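Local atomic coordinates of branched-chain phosphotransacylase (Enterococcus faecalis, PDB entry 1YCO), a protein that probably transfers branched-chain acyl groups between coenzyme A and phosphate. Residues T113-P125 / D214-Y228. Residues are numbered along the deposited sequence; the frame is centred on the assembly and turned at random.
Sequences TFLLTDCAMNIAP and DILVVPTIDVGNCLY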
loop_
_atom_site.group_PDB
_atom_site.type_symbol
_atom_site.label_atom_id
_atom_site.label_comp_id
_atom_site.label_asym_id
_atom_site.label_seq_id
_atom_site.Cartn_x
_atom_site.Cartn_y
_atom_site.Cartn_z
ATOM N N THR A 113 -8.563 5.423 14.372
ATOM C CA THR A 113 -7.384 4.732 14.840
ATOM C C THR A 113 -7.460 3.235 14.598
ATOM O O THR A 113 -8.541 2.648 14.590
ATOM C CB THR A 113 -7.190 4.965 16.339
ATOM O OG1 THR A 113 -7.241 6.370 16.605
ATOM C CG2 THR A 113 -5.849 4.419 16.798
ATOM N N PHE A 114 -6.301 2.618 14.400
ATOM C CA PHE A 114 -6.251 1.181 14.179
ATOM C C PHE A 114 -4.839 0.622 14.157
ATOM O O PHE A 114 -3.863 1.337 13.944
ATOM C CB PHE A 114 -6.958 0.814 12.873
ATOM C CG PHE A 114 -6.343 1.429 11.651
ATOM C CD1 PHE A 114 -5.134 0.966 11.147
ATOM C CD2 PHE A 114 -7.000 2.453 10.979
ATOM C CE1 PHE A 114 -4.591 1.512 9.992
ATOM C CE2 PHE A 114 -6.461 3.005 9.822
ATOM C CZ PHE A 114 -5.257 2.534 9.327
ATOM N N LEU A 115 -4.745 -0.680 14.379
ATOM C CA LEU A 115 -3.461 -1.334 14.360
ATOM C C LEU A 115 -3.245 -1.922 12.967
ATOM O O LEU A 115 -4.190 -2.335 12.294
ATOM C CB LEU A 115 -3.410 -2.424 15.435
ATOM C CG LEU A 115 -3.753 -1.999 16.877
ATOM C CD1 LEU A 115 -3.507 -3.188 17.822
ATOM C CD2 LEU A 115 -2.885 -0.824 17.314
ATOM N N LEU A 116 -1.995 -1.896 12.531
ATOM C CA LEU A 116 -1.596 -2.432 11.245
ATOM C C LEU A 116 -0.545 -3.481 11.549
ATOM O O LEU A 116 0.392 -3.228 12.312
ATOM C CB LEU A 116 -0.980 -1.338 10.371
ATOM C CG LEU A 116 -0.391 -1.772 9.016
ATOM C CD1 LEU A 116 -1.442 -2.446 8.156
ATOM C CD2 LEU A 116 0.170 -0.547 8.311
ATOM N N THR A 117 -0.673 -4.662 10.972
ATOM C CA THR A 117 0.338 -5.619 11.297
ATOM C C THR A 117 1.023 -6.433 10.246
ATOM O O THR A 117 0.448 -7.009 9.310
ATOM C CB THR A 117 -0.100 -6.570 12.437
ATOM O OG1 THR A 117 0.901 -7.575 12.599
ATOM C CG2 THR A 117 -1.421 -7.212 12.141
ATOM N N ASP A 118 2.319 -6.416 10.491
ATOM C CA ASP A 118 3.372 -7.074 9.792
ATOM C C ASP A 118 3.874 -6.540 8.484
ATOM O O ASP A 118 3.703 -7.144 7.440
ATOM C CB ASP A 118 3.102 -8.557 9.726
ATOM C CG ASP A 118 4.280 -9.349 10.263
ATOM O OD1 ASP A 118 4.220 -10.600 10.232
ATOM O OD2 ASP A 118 5.265 -8.696 10.703
ATOM N N CYS A 119 4.566 -5.411 8.593
ATOM C CA CYS A 119 5.181 -4.764 7.454
ATOM C C CYS A 119 6.693 -4.636 7.671
ATOM O O CYS A 119 7.319 -3.698 7.168
ATOM C CB CYS A 119 4.557 -3.398 7.258
ATOM S SG CYS A 119 4.176 -2.543 8.786
ATOM N N ALA A 120 7.270 -5.584 8.420
ATOM C CA ALA A 120 8.709 -5.595 8.711
ATOM C C ALA A 120 9.313 -6.961 9.054
ATOM O O ALA A 120 10.486 -7.208 8.761
ATOM C CB ALA A 120 9.022 -4.617 9.847
ATOM N N MET A 121 8.531 -7.847 9.664
ATOM C CA MET A 121 9.046 -9.156 10.065
ATOM C C MET A 121 8.797 -10.326 9.105
ATOM O O MET A 121 9.729 -10.849 8.494
ATOM C CB MET A 121 8.500 -9.548 11.446
ATOM C CG MET A 121 9.018 -8.733 12.629
ATOM S SD MET A 121 10.819 -8.880 12.937
ATOM C CE MET A 121 10.907 -10.510 13.649
ATOM N N ASN A 122 7.544 -10.748 8.988
ATOM C CA ASN A 122 7.204 -11.875 8.138
ATOM C C ASN A 122 6.931 -11.482 6.695
ATOM O O ASN A 122 5.915 -10.877 6.389
ATOM C CB ASN A 122 6.013 -12.601 8.765
ATOM C CG ASN A 122 6.305 -13.040 10.205
ATOM O OD1 ASN A 122 6.929 -14.075 10.435
ATOM N ND2 ASN A 122 5.886 -12.229 11.174
ATOM N N ILE A 123 7.848 -11.852 5.808
ATOM C CA ILE A 123 7.741 -11.521 4.393
ATOM C C ILE A 123 6.442 -11.877 3.685
ATOM O O ILE A 123 5.779 -11.010 3.112
ATOM C CB ILE A 123 8.876 -12.150 3.600
ATOM C CG1 ILE A 123 10.215 -11.658 4.152
ATOM C CG2 ILE A 123 8.733 -11.778 2.096
ATOM C CD1 ILE A 123 11.419 -12.376 3.552
ATOM N N ALA A 124 6.089 -13.152 3.709
ATOM C CA ALA A 124 4.884 -13.609 3.031
ATOM C C ALA A 124 4.276 -14.761 3.818
ATOM O O ALA A 124 4.251 -15.900 3.365
ATOM C CB ALA A 124 5.231 -14.056 1.616
ATOM N N PRO A 125 3.755 -14.458 5.014
ATOM C CA PRO A 125 3.130 -15.411 5.936
ATOM C C PRO A 125 2.227 -16.483 5.319
ATOM O O PRO A 125 1.444 -16.210 4.402
ATOM C CB PRO A 125 2.357 -14.504 6.887
ATOM C CG PRO A 125 3.171 -13.251 6.903
ATOM C CD PRO A 125 3.521 -13.071 5.459
ATOM N N ASP A 214 -10.512 -2.612 13.848
ATOM C CA ASP A 214 -9.558 -2.137 14.844
ATOM C C ASP A 214 -8.123 -2.535 14.513
ATOM O O ASP A 214 -7.157 -1.912 14.965
ATOM C CB ASP A 214 -9.950 -2.672 16.212
ATOM C CG ASP A 214 -11.319 -2.209 16.623
ATOM O OD1 ASP A 214 -11.490 -0.986 16.790
ATOM O OD2 ASP A 214 -12.223 -3.059 16.770
ATOM N N ILE A 215 -8.001 -3.589 13.724
ATOM C CA ILE A 215 -6.711 -4.091 13.323
ATOM C C ILE A 215 -6.782 -4.500 11.867
ATOM O O ILE A 215 -7.719 -5.179 11.433
ATOM C CB ILE A 215 -6.316 -5.339 14.129
ATOM C CG1 ILE A 215 -6.271 -5.007 15.617
ATOM C CG2 ILE A 215 -4.966 -5.878 13.626
ATOM C CD1 ILE A 215 -6.012 -6.197 16.500
ATOM N N LEU A 216 -5.779 -4.094 11.107
ATOM C CA LEU A 216 -5.730 -4.464 9.708
ATOM C C LEU A 216 -4.576 -5.451 9.599
ATOM O O LEU A 216 -3.518 -5.226 10.169
ATOM C CB LEU A 216 -5.468 -3.236 8.841
ATOM C CG LEU A 216 -6.435 -2.044 8.920
ATOM C CD1 LEU A 216 -5.952 -0.926 7.990
ATOM C CD2 LEU A 216 -7.844 -2.482 8.532
ATOM N N VAL A 217 -4.811 -6.556 8.903
ATOM C CA VAL A 217 -3.804 -7.587 8.680
ATOM C C VAL A 217 -3.559 -7.729 7.163
ATOM O O VAL A 217 -4.465 -8.075 6.395
ATOM C CB VAL A 217 -4.256 -8.961 9.249
ATOM C CG1 VAL A 217 -3.153 -10.002 9.076
ATOM C CG2 VAL A 217 -4.613 -8.826 10.707
ATOM N N VAL A 218 -2.326 -7.445 6.747
ATOM C CA VAL A 218 -1.923 -7.520 5.347
ATOM C C VAL A 218 -1.372 -8.895 5.001
ATOM O O VAL A 218 -1.016 -9.663 5.880
ATOM C CB VAL A 218 -0.852 -6.473 5.017
ATOM C CG1 VAL A 218 -1.422 -5.073 5.240
ATOM C CG2 VAL A 218 0.371 -6.705 5.893
ATOM N N PRO A 219 -1.291 -9.213 3.699
ATOM C CA PRO A 219 -0.782 -10.510 3.223
ATOM C C PRO A 219 0.739 -10.584 3.184
ATOM O O PRO A 219 1.326 -11.637 3.426
ATOM C CB PRO A 219 -1.343 -10.616 1.795
ATOM C CG PRO A 219 -2.379 -9.561 1.695
ATOM C CD PRO A 219 -1.885 -8.455 2.581
ATOM N N THR A 220 1.363 -9.457 2.867
ATOM C CA THR A 220 2.802 -9.420 2.724
ATOM C C THR A 220 3.415 -8.120 3.237
ATOM O O THR A 220 2.731 -7.100 3.365
ATOM C CB THR A 220 3.184 -9.582 1.240
ATOM O OG1 THR A 220 2.740 -8.434 0.503
ATOM C CG2 THR A 220 2.527 -10.822 0.654
ATOM N N ILE A 221 4.716 -8.162 3.510
ATOM C CA ILE A 221 5.414 -6.982 3.984
ATOM C C ILE A 221 5.251 -5.825 2.975
ATOM O O ILE A 221 5.107 -4.679 3.380
ATOM C CB ILE A 221 6.934 -7.305 4.269
ATOM C CG1 ILE A 221 7.057 -8.046 5.600
ATOM C CG2 ILE A 221 7.765 -6.025 4.358
ATOM C CD1 ILE A 221 8.482 -8.337 6.024
ATOM N N ASP A 222 5.248 -6.126 1.678
ATOM C CA ASP A 222 5.085 -5.081 0.666
ATOM C C ASP A 222 3.789 -4.283 0.843
ATOM O O ASP A 222 3.789 -3.052 0.778
ATOM C CB ASP A 222 5.135 -5.673 -0.743
ATOM C CG ASP A 222 6.535 -6.143 -1.120
ATOM O OD1 ASP A 222 7.473 -5.315 -1.115
ATOM O OD2 ASP A 222 6.708 -7.342 -1.410
ATOM N N VAL A 223 2.691 -4.981 1.089
ATOM C CA VAL A 223 1.421 -4.312 1.273
ATOM C C VAL A 223 1.475 -3.428 2.534
ATOM O O VAL A 223 1.228 -2.225 2.475
ATOM C CB VAL A 223 0.286 -5.359 1.374
ATOM C CG1 VAL A 223 -1.049 -4.687 1.624
ATOM C CG2 VAL A 223 0.235 -6.179 0.087
ATOM N N GLY A 224 1.817 -4.021 3.671
ATOM C CA GLY A 224 1.896 -3.261 4.905
ATOM C C GLY A 224 2.847 -2.073 4.867
ATOM O O GLY A 224 2.539 -0.994 5.391
ATOM N N ASN A 225 4.012 -2.277 4.258
ATOM C CA ASN A 225 5.027 -1.233 4.128
ATOM C C ASN A 225 4.494 -0.079 3.292
ATOM O O ASN A 225 4.586 1.082 3.681
ATOM C CB ASN A 225 6.292 -1.779 3.445
ATOM C CG ASN A 225 7.347 -0.697 3.198
ATOM O OD1 ASN A 225 8.131 -0.378 4.082
ATOM N ND2 ASN A 225 7.356 -0.127 1.994
ATOM N N CYS A 226 3.936 -0.415 2.138
ATOM C CA CYS A 226 3.411 0.593 1.238
ATOM C C CYS A 226 2.268 1.373 1.873
ATOM O O CYS A 226 2.191 2.582 1.721
ATOM C CB CYS A 226 2.951 -0.069 -0.057
ATOM S SG CYS A 226 2.738 1.074 -1.437
ATOM N N LEU A 227 1.395 0.680 2.598
ATOM C CA LEU A 227 0.279 1.319 3.256
ATOM C C LEU A 227 0.834 2.237 4.352
ATOM O O LEU A 227 0.435 3.396 4.488
ATOM C CB LEU A 227 -0.630 0.256 3.875
ATOM C CG LEU A 227 -1.950 0.721 4.509
ATOM C CD1 LEU A 227 -2.797 1.464 3.459
ATOM C CD2 LEU A 227 -2.713 -0.488 5.025
ATOM N N TYR A 228 1.768 1.692 5.126
ATOM C CA TYR A 228 2.422 2.405 6.209
ATOM C C TYR A 228 2.961 3.749 5.717
ATOM O O TYR A 228 2.567 4.800 6.214
ATOM C CB TYR A 228 3.579 1.550 6.743
ATOM C CG TYR A 228 4.260 2.057 7.994
ATOM C CD1 TYR A 228 4.087 1.401 9.214
ATOM C CD2 TYR A 228 5.093 3.172 7.958
ATOM C CE1 TYR A 228 4.735 1.843 10.370
ATOM C CE2 TYR A 228 5.745 3.629 9.104
ATOM C CZ TYR A 228 5.565 2.962 10.309
ATOM O OH TYR A 228 6.210 3.412 11.449
HETATM O O HOH W 1 -9.261 0.612 17.236
HETATM O O HOH W 2 1.179 -9.830 7.459
HETATM O O HOH W 3 6.499 -9.290 0.651
HETATM O O HOH W 4 0.861 -14.518 2.527
#
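Leu216 CD1 lies over one face of the Phe114 ring, 3.8 Å from its centroid and 27° off the normal, a CH-pi contact displaced toward the rim. With CG tucked between its own N and C (chi1 61°), Phe114 turns that face to Leu216. The two side chains belong to parallel strands 113-117 and 215-217, neighbours in the middle of the mixed sheet: Leu115 N donates to Asp214 O (2.8 Å, 171° at the hydrogen), Leu216 N to Leu115 O and Thr117 N to Leu216 O. On the face of Leu216, Leu116 CD1 sits between Val218 CG1 and Leu227 CD2 (3.9 Å each), while CD2 turns to Gly224 O at 3.8 Å. Cys119 CB closes to 3.2 Å from Gly224 C, where glycine has no side chain. On the other face, Thr117 CG2 and Val217 CG2 lie side by side; Thr117 OG1 hydrogen-bonds to His102 O on antiparallel strand 101-107. Just after N-cap Thr220, Ile221 N donates to Ile123 O at 3.1 Å; water also donates to this carbonyl. Asp222 OD1 hydrogen-bonds to Ala156 N and Ser166 OG of the second subunit. Thus backbone bonds fix strand register, apolar branches seat the helix on the sheet, and a loop carbonyl satisfies a first-turn N-H.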